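Local coordinates for DUF4442 domain-containing protein (Pseudomonas aeruginosa, PDB 1YOC), which is of unknown function but has a hotdog fold and, like its PaaI-type relatives, may act as a thioesterase, at residues Ser4-Gln8 with Met21-Phe25; Gly42-Phe48 with Val105-Gly111; Met93-Ala99 with Pro134-Ile140; Ala118-Val124 with Glu139-Ser145. One frame throughout, in Å; residues are numbered along the deposited sequence.

Contact 1 of 4, residues Ser4-Gln8 with Met21-Phe25; sequences SQMMQ and MIGQF
Met-21 O accepts the backbone N-H of Phe-25 at 2.8 Å (Phe-25 N to Met-21 O) and a weak second bond from Gln-24 N. This last turn of helix 15-25 presents Met-21 and Phe-25 to Met-6 and Met-7 of helix 2-13. Between the two segments there is no hydrogen bond. They run nearly antiparallel, at 153°, and long side chains bridge the 11.3 Å between their axes. Bent at chi2 and chi3, the Met-6 chain brings its methyl CE to 3.8 Å from Met-21 CG. The same methyl lies over one face of the Phe-25 ring, toward the rim, while Gln-24 CG covers the opposite face. Met-21 reaches across with CG anti to its backbone N (chi1 176°), and its CE stops 3.9 Å from Met-7 SD, the two chains crossing at about a right angle. Met-7 carries on with its own methyl, CE standing 3.9 Å from Ile-22 CD1. Beyond this pair, Met-7 rests on Leu-72 and Thr-76 of helix 63-81 and on Phe-36 and Leu-39 of strand 35-40. With only thioether, aliphatic and ring-face contacts between side chains, the segments are held by shape and dispersion, without directional bonds between them.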
loop_
_atom_site.group_PDB
_atom_site.type_symbol
_atom_site.label_atom_id
_atom_site.label_comp_id
_atom_site.label_asym_id
_atom_site.label_seq_id
_atom_site.Cartn_x
_atom_site.Cartn_y
_atom_site.Cartn_z
ATOM N N SER B 4 11.748 9.031 -13.443
ATOM C CA SER B 4 10.876 9.149 -14.603
ATOM C C SER B 4 11.607 8.869 -15.906
ATOM O O SER B 4 11.036 8.274 -16.801
ATOM C CB SER B 4 10.190 10.526 -14.657
ATOM O OG SER B 4 11.115 11.606 -14.767
ATOM N N GLN B 5 12.872 9.275 -16.001
ATOM C CA GLN B 5 13.646 9.001 -17.212
ATOM C C GLN B 5 13.754 7.479 -17.417
ATOM O O GLN B 5 13.628 6.995 -18.545
ATOM C CB GLN B 5 15.042 9.664 -17.112
ATOM C CG GLN B 5 14.983 11.196 -17.164
ATOM C CD GLN B 5 16.273 11.887 -16.698
ATOM O OE1 GLN B 5 16.285 13.101 -16.408
ATOM N NE2 GLN B 5 17.361 11.124 -16.618
ATOM N N MET B 6 13.961 6.722 -16.336
ATOM C CA MET B 6 14.040 5.260 -16.452
ATOM C C MET B 6 12.696 4.720 -16.936
ATOM O O MET B 6 12.613 3.954 -17.899
ATOM C CB MET B 6 14.371 4.630 -15.093
ATOM C CG MET B 6 15.846 4.813 -14.657
ATOM S SD MET B 6 16.919 3.854 -15.752
ATOM C CE MET B 6 16.730 2.244 -15.003
ATOM N N MET B 7 11.624 5.126 -16.258
ATOM C CA MET B 7 10.315 4.625 -16.656
ATOM C C MET B 7 10.039 4.912 -18.132
ATOM O O MET B 7 9.579 4.038 -18.871
ATOM C CB MET B 7 9.194 5.249 -15.813
ATOM C CG MET B 7 9.269 4.959 -14.309
ATOM S SD MET B 7 9.346 3.200 -13.873
ATOM C CE MET B 7 9.711 3.392 -12.021
ATOM N N GLN B 8 10.327 6.126 -18.559
ATOM C CA GLN B 8 10.035 6.487 -19.936
ATOM C C GLN B 8 10.887 5.722 -20.916
ATOM O O GLN B 8 10.377 5.154 -21.889
ATOM C CB GLN B 8 10.212 7.993 -20.131
ATOM C CG GLN B 8 9.200 8.794 -19.318
ATOM C CD GLN B 8 9.420 10.306 -19.350
ATOM O OE1 GLN B 8 10.511 10.819 -19.026
ATOM N NE2 GLN B 8 8.372 11.033 -19.726
ATOM N N MET B 21 13.192 -4.253 -15.984
ATOM C CA MET B 21 13.873 -3.096 -15.444
ATOM C C MET B 21 13.257 -2.738 -14.079
ATOM O O MET B 21 13.967 -2.530 -13.082
ATOM C CB MET B 21 13.771 -1.904 -16.419
ATOM C CG MET B 21 14.367 -0.580 -15.910
ATOM S SD MET B 21 13.311 0.320 -14.675
ATOM C CE MET B 21 11.844 0.812 -15.753
ATOM N N ILE B 22 11.937 -2.697 -13.994
ATOM C CA ILE B 22 11.383 -2.263 -12.714
ATOM C C ILE B 22 11.681 -3.283 -11.602
ATOM O O ILE B 22 11.916 -2.910 -10.469
ATOM C CB ILE B 22 9.875 -1.903 -12.895
ATOM C CG1 ILE B 22 9.471 -0.839 -11.859
ATOM C CG2 ILE B 22 9.059 -3.118 -12.847
ATOM C CD1 ILE B 22 8.109 -0.207 -12.094
ATOM N N GLY B 23 11.727 -4.564 -11.956
ATOM C CA GLY B 23 12.040 -5.607 -10.994
ATOM C C GLY B 23 13.426 -5.412 -10.382
ATOM O O GLY B 23 13.678 -5.721 -9.199
ATOM N N GLN B 24 14.329 -4.859 -11.180
ATOM C CA GLN B 24 15.688 -4.643 -10.697
ATOM C C GLN B 24 15.890 -3.276 -10.043
ATOM O O GLN B 24 16.554 -3.165 -9.002
ATOM C CB GLN B 24 16.686 -4.804 -11.858
ATOM C CG GLN B 24 18.170 -4.530 -11.439
ATOM C CD GLN B 24 18.794 -5.721 -10.740
ATOM O OE1 GLN B 24 19.658 -5.589 -9.842
ATOM N NE2 GLN B 24 18.368 -6.898 -11.145
ATOM N N PHE B 25 15.276 -2.245 -10.620
ATOM C CA PHE B 25 15.541 -0.918 -10.113
ATOM C C PHE B 25 14.557 -0.220 -9.169
ATOM O O PHE B 25 14.892 0.838 -8.588
ATOM C CB PHE B 25 15.924 -0.069 -11.325
ATOM C CG PHE B 25 17.210 -0.560 -12.003
ATOM C CD1 PHE B 25 18.473 -0.229 -11.467
ATOM C CD2 PHE B 25 17.160 -1.357 -13.149
ATOM C CE1 PHE B 25 19.666 -0.686 -12.070
ATOM C CE2 PHE B 25 18.369 -1.823 -13.765
ATOM C CZ PHE B 25 19.615 -1.480 -13.216
#

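Contact 2 of 4, residues Gly42-Phe48 with Val105-Gly111; sequences GYAEVTF and VRAVADG
This is antiparallel strand pairing inside the curved sheet of a hotdog fold, where strands 43-48 and 105-110 lie side by side against the central helix 63-81. Backbone bonds link Ala-44 with Ala-109, Val-46 with Ala-107 and Phe-48 with Val-105, each in both directions; Ala-107 N to Val-46 O is the shortest at 2.7 Å. The side chains of these three pairs form the buried face, with Phe-48 on Ala-69 and Ala-109 on Ala-73 and Met-77 of the helix. Val-105 CB sits over a face of the Phe-48 ring in a CH-pi contact, 4.0 Å from the centroid. The other face is mostly polar. With CG anti to its N (chi1 -178°) and the chain extended, Glu-45 brings OE2 to a long salt bridge with Arg-106 NE at 3.7 Å, but the arginine also pairs with Asp-132 and lies against Tyr-129 in a cation-pi contact. Tyr-43 OH packs on Val-108 CG1 and donates to Glu-45 OE1 at 2.6 Å, meeting that oxygen from above the carboxylate plane.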
loop_
_atom_site.group_PDB
_atom_site.type_symbol
_atom_site.label_atom_id
_atom_site.label_comp_id
_atom_site.label_asym_id
_atom_site.label_seq_id
_atom_site.Cartn_x
_atom_site.Cartn_y
_atom_site.Cartn_z
ATOM N N GLY B 42 3.162 16.545 -15.667
ATOM C CA GLY B 42 1.739 16.786 -15.467
ATOM C C GLY B 42 0.760 15.632 -15.689
ATOM O O GLY B 42 -0.443 15.809 -15.452
ATOM N N TYR B 43 1.219 14.465 -16.137
ATOM C CA TYR B 43 0.263 13.352 -16.355
ATOM C C TYR B 43 0.886 11.955 -16.336
ATOM O O TYR B 43 1.901 11.729 -16.977
ATOM C CB TYR B 43 -0.438 13.535 -17.730
ATOM C CG TYR B 43 -1.534 12.509 -17.985
ATOM C CD1 TYR B 43 -2.804 12.677 -17.428
ATOM C CD2 TYR B 43 -1.276 11.332 -18.717
ATOM C CE1 TYR B 43 -3.813 11.689 -17.591
ATOM C CE2 TYR B 43 -2.282 10.314 -18.879
ATOM C CZ TYR B 43 -3.539 10.517 -18.305
ATOM O OH TYR B 43 -4.519 9.547 -18.430
ATOM N N ALA B 44 0.301 11.009 -15.604
ATOM C CA ALA B 44 0.820 9.642 -15.645
ATOM C C ALA B 44 -0.361 8.691 -15.634
ATOM O O ALA B 44 -1.393 8.928 -14.969
ATOM C CB ALA B 44 1.735 9.348 -14.449
ATOM N N GLU B 45 -0.223 7.625 -16.403
ATOM C CA GLU B 45 -1.258 6.616 -16.455
ATOM C C GLU B 45 -0.587 5.259 -16.497
ATOM O O GLU B 45 0.275 5.000 -17.353
ATOM C CB GLU B 45 -2.155 6.829 -17.687
ATOM C CG GLU B 45 -3.311 5.839 -17.797
ATOM C CD GLU B 45 -4.164 6.103 -19.054
ATOM O OE1 GLU B 45 -4.160 7.245 -19.566
ATOM O OE2 GLU B 45 -4.850 5.178 -19.526
ATOM N N VAL B 46 -0.971 4.412 -15.547
ATOM C CA VAL B 46 -0.375 3.072 -15.438
ATOM C C VAL B 46 -1.466 2.007 -15.428
ATOM O O VAL B 46 -2.637 2.268 -15.063
ATOM C CB VAL B 46 0.459 2.888 -14.106
ATOM C CG1 VAL B 46 1.516 3.995 -13.947
ATOM C CG2 VAL B 46 -0.437 2.885 -12.948
ATOM N N THR B 47 -1.093 0.806 -15.831
ATOM C CA THR B 47 -2.060 -0.284 -15.800
ATOM C C THR B 47 -1.370 -1.472 -15.132
ATOM O O THR B 47 -0.155 -1.518 -15.106
ATOM C CB THR B 47 -2.456 -0.761 -17.231
ATOM O OG1 THR B 47 -1.269 -1.152 -17.951
ATOM C CG2 THR B 47 -3.145 0.361 -18.020
ATOM N N PHE B 48 -2.130 -2.381 -14.519
ATOM C CA PHE B 48 -1.504 -3.613 -14.045
ATOM C C PHE B 48 -2.583 -4.708 -14.165
ATOM O O PHE B 48 -3.791 -4.449 -14.026
ATOM C CB PHE B 48 -0.867 -3.508 -12.636
ATOM C CG PHE B 48 -1.851 -3.419 -11.491
ATOM C CD1 PHE B 48 -2.293 -4.568 -10.851
ATOM C CD2 PHE B 48 -2.241 -2.157 -10.994
ATOM C CE1 PHE B 48 -3.124 -4.484 -9.680
ATOM C CE2 PHE B 48 -3.055 -2.043 -9.849
ATOM C CZ PHE B 48 -3.493 -3.189 -9.188
ATOM N N VAL B 105 -6.561 -3.224 -13.821
ATOM C CA VAL B 105 -6.630 -1.860 -13.313
ATOM C C VAL B 105 -5.882 -0.810 -14.129
ATOM O O VAL B 105 -4.815 -1.088 -14.693
ATOM C CB VAL B 105 -6.058 -1.847 -11.851
ATOM C CG1 VAL B 105 -6.216 -0.476 -11.243
ATOM C CG2 VAL B 105 -6.838 -2.861 -10.986
ATOM N N ARG B 106 -6.472 0.382 -14.211
ATOM C CA ARG B 106 -5.864 1.531 -14.895
ATOM C C ARG B 106 -5.855 2.654 -13.831
ATOM O O ARG B 106 -6.894 2.972 -13.260
ATOM C CB ARG B 106 -6.740 1.949 -16.094
ATOM C CG ARG B 106 -6.204 3.097 -16.997
ATOM C CD ARG B 106 -7.172 3.329 -18.247
ATOM N NE ARG B 106 -8.164 4.412 -18.025
ATOM C CZ ARG B 106 -9.471 4.220 -17.801
ATOM N NH1 ARG B 106 -9.969 2.988 -17.763
ATOM N NH2 ARG B 106 -10.293 5.253 -17.614
ATOM N N ALA B 107 -4.691 3.230 -13.546
ATOM C CA ALA B 107 -4.634 4.293 -12.556
ATOM C C ALA B 107 -4.187 5.559 -13.245
ATOM O O ALA B 107 -3.205 5.558 -13.981
ATOM C CB ALA B 107 -3.649 3.898 -11.412
ATOM N N VAL B 108 -4.899 6.654 -12.983
ATOM C CA VAL B 108 -4.604 7.919 -13.620
ATOM C C VAL B 108 -4.237 8.981 -12.604
ATOM O O VAL B 108 -4.963 9.197 -11.625
ATOM C CB VAL B 108 -5.852 8.401 -14.429
ATOM C CG1 VAL B 108 -5.579 9.790 -15.023
ATOM C CG2 VAL B 108 -6.230 7.361 -15.528
ATOM N N ALA B 109 -3.102 9.647 -12.833
ATOM C CA ALA B 109 -2.654 10.719 -11.952
ATOM C C ALA B 109 -2.682 11.976 -12.820
ATOM O O ALA B 109 -1.821 12.181 -13.690
ATOM C CB ALA B 109 -1.172 10.415 -11.406
ATOM N N ASP B 110 -3.703 12.804 -12.605
ATOM C CA ASP B 110 -3.876 14.048 -13.392
ATOM C C ASP B 110 -3.178 15.193 -12.671
ATOM O O ASP B 110 -3.680 15.662 -11.648
ATOM C CB ASP B 110 -5.393 14.311 -13.486
ATOM C CG ASP B 110 -5.742 15.619 -14.196
ATOM O OD1 ASP B 110 -4.829 16.388 -14.556
ATOM O OD2 ASP B 110 -6.953 15.840 -14.401
ATOM N N GLY B 111 -2.030 15.642 -13.191
ATOM C CA GLY B 111 -1.276 16.716 -12.554
ATOM C C GLY B 111 -1.482 18.071 -13.226
ATOM O O GLY B 111 -0.697 18.983 -12.995
#

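Contact 3 of 4, residues Met93-Ala99 with Pro134-Ile140; sequences MTVEYLA and PVFRAEI. With GOL (glycerol), chain C.
Strands 86-97 and 133-146 pair antiparallel at the edge of the chain's hotdog sheet, and Met-93 to Glu-96 pair with a strand of the second subunit, so the sheet runs on across the dimer. Backbone bonds join Thr-94 to Glu-139 and Glu-96 to Arg-137 in both directions. Val-135 and Phe-136 both face Ala-128 of strand 120-130, a classic beta bulge in that pairing; on this side Val-135 O accepts Leu-98 N at 2.9 Å and Ala-99 N at 3.2 Å, from one face of its plane. Toward the helix, Tyr-97 CD1 lies at the edge of the Phe-136 ring, 3.8 Å from Phe-136 CD1, and Val-95 CG1 is 3.6 Å from Ala-138 CB. On the outer side Arg-137, bent at chi3 (-65°), turns NH2 straight at Glu-96 OE1 in a salt bridge (3.0 Å, 177°); the oxygen lies in the guanidinium plane but is met from well above the carboxylate. Leu-98 CD2 lies over one guanidinium face, toward its rim, 3.4 Å from Arg-137 NH1. A glycerol, probably from the crystallisation liquor, accepts Arg-137 NE on its O1 at 3.0 Å. Edge bonds and leucine restrain the guanidinium's rotation, and Glu-96 probably balances part of its charge.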
loop_
_atom_site.group_PDB
_atom_site.type_symbol
_atom_site.label_atom_id
_atom_site.label_comp_id
_atom_site.label_asym_id
_atom_site.label_seq_id
_atom_site.Cartn_x
_atom_site.Cartn_y
_atom_site.Cartn_z
ATOM N N MET B 93 -0.397 9.897 2.543
ATOM C CA MET B 93 -1.314 9.422 1.504
ATOM C C MET B 93 -2.655 9.103 2.142
ATOM O O MET B 93 -2.707 8.560 3.253
ATOM C CB MET B 93 -0.790 8.153 0.804
ATOM C CG MET B 93 -1.862 7.524 -0.133
ATOM S SD MET B 93 -1.255 6.049 -1.009
ATOM C CE MET B 93 -1.107 4.886 0.364
ATOM N N THR B 94 -3.725 9.529 1.493
ATOM C CA THR B 94 -5.064 9.165 1.959
ATOM C C THR B 94 -5.744 8.481 0.793
ATOM O O THR B 94 -5.710 8.965 -0.338
ATOM C CB THR B 94 -5.924 10.378 2.422
ATOM O OG1 THR B 94 -5.317 10.930 3.601
ATOM C CG2 THR B 94 -7.389 9.909 2.782
ATOM N N VAL B 95 -6.360 7.340 1.057
ATOM C CA VAL B 95 -7.063 6.619 0.002
ATOM C C VAL B 95 -8.505 6.255 0.471
ATOM O O VAL B 95 -8.792 6.176 1.674
ATOM C CB VAL B 95 -6.358 5.279 -0.366
ATOM C CG1 VAL B 95 -4.890 5.533 -0.730
ATOM C CG2 VAL B 95 -6.411 4.274 0.861
ATOM N N GLU B 96 -9.395 6.051 -0.505
ATOM C CA GLU B 96 -10.764 5.578 -0.243
ATOM C C GLU B 96 -11.059 4.438 -1.205
ATOM O O GLU B 96 -10.731 4.500 -2.414
ATOM C CB GLU B 96 -11.793 6.706 -0.448
ATOM C CG GLU B 96 -11.738 7.694 0.747
ATOM C CD GLU B 96 -12.684 8.850 0.547
ATOM O OE1 GLU B 96 -12.314 9.817 -0.134
ATOM O OE2 GLU B 96 -13.810 8.760 1.054
ATOM N N TYR B 97 -11.667 3.389 -0.667
ATOM C CA TYR B 97 -11.981 2.212 -1.450
ATOM C C TYR B 97 -13.415 2.343 -1.909
ATOM O O TYR B 97 -14.345 2.231 -1.113
ATOM C CB TYR B 97 -11.767 0.971 -0.583
ATOM C CG TYR B 97 -10.349 0.942 -0.048
ATOM C CD1 TYR B 97 -9.260 0.931 -0.929
ATOM C CD2 TYR B 97 -10.087 0.909 1.339
ATOM C CE1 TYR B 97 -7.927 0.883 -0.450
ATOM C CE2 TYR B 97 -8.752 0.862 1.820
ATOM C CZ TYR B 97 -7.696 0.843 0.920
ATOM O OH TYR B 97 -6.388 0.775 1.374
ATOM N N LEU B 98 -13.590 2.588 -3.203
ATOM C CA LEU B 98 -14.933 2.832 -3.724
ATOM C C LEU B 98 -15.759 1.625 -4.140
ATOM O O LEU B 98 -16.996 1.647 -4.010
ATOM C CB LEU B 98 -14.859 3.770 -4.939
ATOM C CG LEU B 98 -13.960 5.017 -4.748
ATOM C CD1 LEU B 98 -14.108 5.890 -5.979
ATOM C CD2 LEU B 98 -14.329 5.781 -3.467
ATOM N N ALA B 99 -15.101 0.617 -4.690
ATOM C CA ALA B 99 -15.795 -0.574 -5.182
ATOM C C ALA B 99 -14.772 -1.698 -5.249
ATOM O O ALA B 99 -13.577 -1.441 -5.216
ATOM C CB ALA B 99 -16.358 -0.292 -6.608
ATOM N N PRO B 134 -14.636 3.886 -11.782
ATOM C CA PRO B 134 -13.769 4.192 -10.636
ATOM C C PRO B 134 -13.986 3.229 -9.474
ATOM O O PRO B 134 -15.120 2.954 -9.072
ATOM C CB PRO B 134 -14.138 5.634 -10.303
ATOM C CG PRO B 134 -15.582 5.710 -10.691
ATOM C CD PRO B 134 -15.702 4.891 -11.937
ATOM N N VAL B 135 -12.887 2.698 -8.945
ATOM C CA VAL B 135 -12.965 1.739 -7.862
ATOM C C VAL B 135 -12.107 2.166 -6.657
ATOM O O VAL B 135 -12.220 1.584 -5.581
ATOM C CB VAL B 135 -12.455 0.338 -8.311
ATOM C CG1 VAL B 135 -13.268 -0.198 -9.494
ATOM C CG2 VAL B 135 -10.950 0.393 -8.646
ATOM N N PHE B 136 -11.310 3.215 -6.831
ATOM C CA PHE B 136 -10.346 3.638 -5.804
ATOM C C PHE B 136 -9.858 5.052 -6.073
ATOM O O PHE B 136 -9.696 5.446 -7.240
ATOM C CB PHE B 136 -9.165 2.672 -5.879
ATOM C CG PHE B 136 -7.910 3.121 -5.143
ATOM C CD1 PHE B 136 -7.662 2.711 -3.829
ATOM C CD2 PHE B 136 -6.930 3.859 -5.818
ATOM C CE1 PHE B 136 -6.427 3.018 -3.192
ATOM C CE2 PHE B 136 -5.698 4.179 -5.195
ATOM C CZ PHE B 136 -5.457 3.741 -3.874
ATOM N N ARG B 137 -9.615 5.804 -4.992
ATOM C CA ARG B 137 -9.063 7.171 -5.118
ATOM C C ARG B 137 -7.968 7.340 -4.072
ATOM O O ARG B 137 -8.069 6.799 -2.977
ATOM C CB ARG B 137 -10.082 8.274 -4.781
ATOM C CG ARG B 137 -11.268 8.470 -5.672
ATOM C CD ARG B 137 -11.989 9.812 -5.252
ATOM N NE ARG B 137 -12.553 9.754 -3.901
ATOM C CZ ARG B 137 -13.801 9.368 -3.618
ATOM N NH1 ARG B 137 -14.645 9.020 -4.583
ATOM N NH2 ARG B 137 -14.201 9.268 -2.358
ATOM N N ALA B 138 -6.946 8.119 -4.416
ATOM C CA ALA B 138 -5.887 8.436 -3.469
ATOM C C ALA B 138 -5.428 9.879 -3.694
ATOM O O ALA B 138 -5.627 10.465 -4.780
ATOM C CB ALA B 138 -4.700 7.524 -3.663
ATOM N N GLU B 139 -4.837 10.441 -2.645
ATOM C CA GLU B 139 -4.191 11.749 -2.720
ATOM C C GLU B 139 -2.854 11.489 -2.015
ATOM O O GLU B 139 -2.848 11.038 -0.892
ATOM C CB GLU B 139 -5.016 12.803 -1.986
ATOM C CG GLU B 139 -6.138 13.370 -2.863
ATOM C CD GLU B 139 -7.074 14.299 -2.082
ATOM O OE1 GLU B 139 -6.719 14.696 -0.941
ATOM O OE2 GLU B 139 -8.145 14.621 -2.629
ATOM N N ILE B 140 -1.736 11.698 -2.711
ATOM C CA ILE B 140 -0.418 11.483 -2.142
ATOM C C ILE B 140 0.244 12.865 -2.030
ATOM O O ILE B 140 0.387 13.585 -3.010
ATOM C CB ILE B 140 0.403 10.558 -3.038
ATOM C CG1 ILE B 140 -0.283 9.183 -3.114
ATOM C CG2 ILE B 140 1.847 10.435 -2.465
ATOM C CD1 ILE B 140 0.319 8.222 -4.191
HETATM C C1 GOL C . -9.005 11.125 -1.881
HETATM O O1 GOL C . -10.337 11.178 -2.399
HETATM C C2 GOL C . -8.993 10.684 -0.406
HETATM O O2 GOL C . -9.028 9.676 -1.420
HETATM C C3 GOL C . -9.746 11.357 0.753
HETATM O O3 GOL C . -9.160 12.614 1.131
#

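Contact 4 of 4, residues Ala118-Val124 with Glu139-Ser145; sequences ATGNLVV and EITMYVS
Backbone bonds come first: Gly-120 with Val-144, Leu-122 with Met-142 and Val-124 with Ile-140 each exchange two N-H...O bonds. The shortest is Gly-120 N to Val-144 O, at 2.6 Å and nearly straight (174°). Between them lie the non-hydrogen-bonded pairs Asn-121 with Tyr-143 and Val-123 with Thr-141, where CA-H groups lean on carbonyls, as Asn-121 CA does on Met-142 O at 3.3 Å. Apolar contacts fill the inner face. Leu-122 CD1 touches Val-144 CG2 at 3.7 Å, and Val-124 CG2 lies 4.0 Å from Met-142 CG. The two strands, 120-130 and 133-146, form a beta hairpin of the hotdog sheet; its inner face packs Val-124 and Ile-140 on Ala-74 of the central helix, while Leu-122 reaches Ile-114 and Trp-116. Mixed contacts mark the outer face. Asn-121 ND2 comes to the edge of the Tyr-143 ring, 3.4 Å from CD1, with amide and ring planes 62° apart. That nitrogen also touches the methyl CG2 of Thr-141 at 3.6 Å; chi1 of -61° leaves this methyl anti to the backbone N, on the Asn-121 side. Farther along, Val-123 CG1 packs on the aliphatic root of Glu-139, 3.7 Å from its CB.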
loop_
_atom_site.group_PDB
_atom_site.type_symbol
_atom_site.label_atom_id
_atom_site.label_comp_id
_atom_site.label_asym_id
_atom_site.label_seq_id
_atom_site.Cartn_x
_atom_site.Cartn_y
_atom_site.Cartn_z
ATOM N N ALA B 118 6.226 25.136 -7.612
ATOM C CA ALA B 118 6.162 25.497 -6.197
ATOM C C ALA B 118 6.875 24.509 -5.259
ATOM O O ALA B 118 6.951 23.311 -5.532
ATOM C CB ALA B 118 4.676 25.676 -5.770
ATOM N N THR B 119 7.436 25.010 -4.157
ATOM C CA THR B 119 8.086 24.116 -3.195
ATOM C C THR B 119 7.051 23.959 -2.077
ATOM O O THR B 119 6.077 24.696 -2.028
ATOM C CB THR B 119 9.413 24.703 -2.613
ATOM O OG1 THR B 119 9.175 26.025 -2.108
ATOM C CG2 THR B 119 10.510 24.730 -3.660
ATOM N N GLY B 120 7.262 23.007 -1.176
ATOM C CA GLY B 120 6.287 22.782 -0.118
ATOM C C GLY B 120 5.497 21.504 -0.452
ATOM O O GLY B 120 5.948 20.678 -1.250
ATOM N N ASN B 121 4.310 21.371 0.127
ATOM C CA ASN B 121 3.474 20.197 -0.091
ATOM C C ASN B 121 2.635 20.305 -1.329
ATOM O O ASN B 121 1.933 21.294 -1.511
ATOM C CB ASN B 121 2.553 20.003 1.120
ATOM C CG ASN B 121 3.331 19.620 2.348
ATOM O OD1 ASN B 121 3.238 20.261 3.421
ATOM N ND2 ASN B 121 4.129 18.592 2.202
ATOM N N LEU B 122 2.721 19.307 -2.185
ATOM C CA LEU B 122 1.891 19.260 -3.399
ATOM C C LEU B 122 1.072 17.983 -3.208
ATOM O O LEU B 122 1.635 16.921 -2.869
ATOM C CB LEU B 122 2.747 19.127 -4.672
ATOM C CG LEU B 122 3.868 20.158 -4.883
ATOM C CD1 LEU B 122 4.494 19.969 -6.316
ATOM C CD2 LEU B 122 3.304 21.560 -4.721
ATOM N N VAL B 123 -0.238 18.075 -3.415
ATOM C CA VAL B 123 -1.119 16.921 -3.231
ATOM C C VAL B 123 -1.491 16.358 -4.595
ATOM O O VAL B 123 -2.216 16.969 -5.370
ATOM C CB VAL B 123 -2.388 17.334 -2.405
ATOM C CG1 VAL B 123 -3.239 16.102 -2.080
ATOM C CG2 VAL B 123 -1.946 18.074 -1.122
ATOM N N VAL B 124 -0.967 15.174 -4.889
ATOM C CA VAL B 124 -1.208 14.539 -6.178
ATOM C C VAL B 124 -2.405 13.577 -6.146
ATOM O O VAL B 124 -2.456 12.629 -5.347
ATOM C CB VAL B 124 0.023 13.756 -6.601
ATOM C CG1 VAL B 124 -0.218 13.130 -7.965
ATOM C CG2 VAL B 124 1.247 14.679 -6.568
ATOM N N GLU B 139 -4.837 10.441 -2.645
ATOM C CA GLU B 139 -4.191 11.749 -2.720
ATOM C C GLU B 139 -2.854 11.489 -2.015
ATOM O O GLU B 139 -2.848 11.038 -0.892
ATOM C CB GLU B 139 -5.016 12.803 -1.986
ATOM C CG GLU B 139 -6.138 13.370 -2.863
ATOM C CD GLU B 139 -7.074 14.299 -2.082
ATOM O OE1 GLU B 139 -6.719 14.696 -0.941
ATOM O OE2 GLU B 139 -8.145 14.621 -2.629
ATOM N N ILE B 140 -1.736 11.698 -2.711
ATOM C CA ILE B 140 -0.418 11.483 -2.142
ATOM C C ILE B 140 0.244 12.865 -2.030
ATOM O O ILE B 140 0.387 13.585 -3.010
ATOM C CB ILE B 140 0.403 10.558 -3.038
ATOM C CG1 ILE B 140 -0.283 9.183 -3.114
ATOM C CG2 ILE B 140 1.847 10.435 -2.465
ATOM C CD1 ILE B 140 0.319 8.222 -4.191
ATOM N N THR B 141 0.620 13.208 -0.803
ATOM C CA THR B 141 1.242 14.481 -0.513
ATOM C C THR B 141 2.742 14.334 -0.627
ATOM O O THR B 141 3.356 13.521 0.074
ATOM C CB THR B 141 0.872 14.953 0.902
ATOM O OG1 THR B 141 -0.557 15.121 0.957
ATOM C CG2 THR B 141 1.545 16.293 1.211
ATOM N N MET B 142 3.298 15.087 -1.565
ATOM C CA MET B 142 4.721 15.111 -1.837
ATOM C C MET B 142 5.310 16.368 -1.215
ATOM O O MET B 142 4.771 17.474 -1.411
ATOM C CB MET B 142 4.967 15.196 -3.348
ATOM C CG MET B 142 4.326 14.086 -4.143
ATOM S SD MET B 142 4.941 12.446 -3.599
ATOM C CE MET B 142 4.266 11.406 -4.897
ATOM N N TYR B 143 6.389 16.222 -0.436
ATOM C CA TYR B 143 7.035 17.424 0.110
ATOM C C TYR B 143 8.161 17.767 -0.885
ATOM O O TYR B 143 9.068 16.957 -1.120
ATOM C CB TYR B 143 7.660 17.202 1.475
ATOM C CG TYR B 143 8.254 18.505 1.983
ATOM C CD1 TYR B 143 7.425 19.538 2.395
ATOM C CD2 TYR B 143 9.642 18.715 2.020
ATOM C CE1 TYR B 143 7.966 20.767 2.855
ATOM C CE2 TYR B 143 10.183 19.943 2.465
ATOM C CZ TYR B 143 9.327 20.955 2.887
ATOM O OH TYR B 143 9.800 22.167 3.433
ATOM N N VAL B 144 8.081 18.960 -1.473
ATOM C CA VAL B 144 9.026 19.353 -2.507
ATOM C C VAL B 144 9.875 20.475 -1.970
ATOM O O VAL B 144 9.365 21.419 -1.384
ATOM C CB VAL B 144 8.269 19.840 -3.784
ATOM C CG1 VAL B 144 9.273 20.343 -4.851
ATOM C CG2 VAL B 144 7.408 18.704 -4.340
ATOM N N SER B 145 11.177 20.357 -2.168
ATOM C CA SER B 145 12.086 21.387 -1.686
ATOM C C SER B 145 13.221 21.680 -2.683
ATOM O O SER B 145 13.639 20.797 -3.436
ATOM C CB SER B 145 12.678 20.937 -0.357
ATOM O OG SER B 145 13.450 19.758 -0.541
#

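Overall arrangement
Contacts 2, 3 and 4 belong to one antiparallel sheet, whereas contact 1 joins the two N-terminal helices and touches none of the others. Contacts 3 and 4 share strand 133-146 and overlap at Glu-139 and Ile-140, contact 3 pairing that strand with 86-97 and contact 4 with 120-130. Contact 2 lies nearest the chain's centre, about 6 Å from it; contacts 1 and 3 sit on opposite sides. Each strand pair is partly buried, contacts 3 and 4 with more exposed residues than contact 2, and keeps an apolar face toward helix 63-81; of the three only contact 3 reaches the second subunit. Contact 1, largely buried, has purely apolar side-chain chemistry and no bonded backbone ladder.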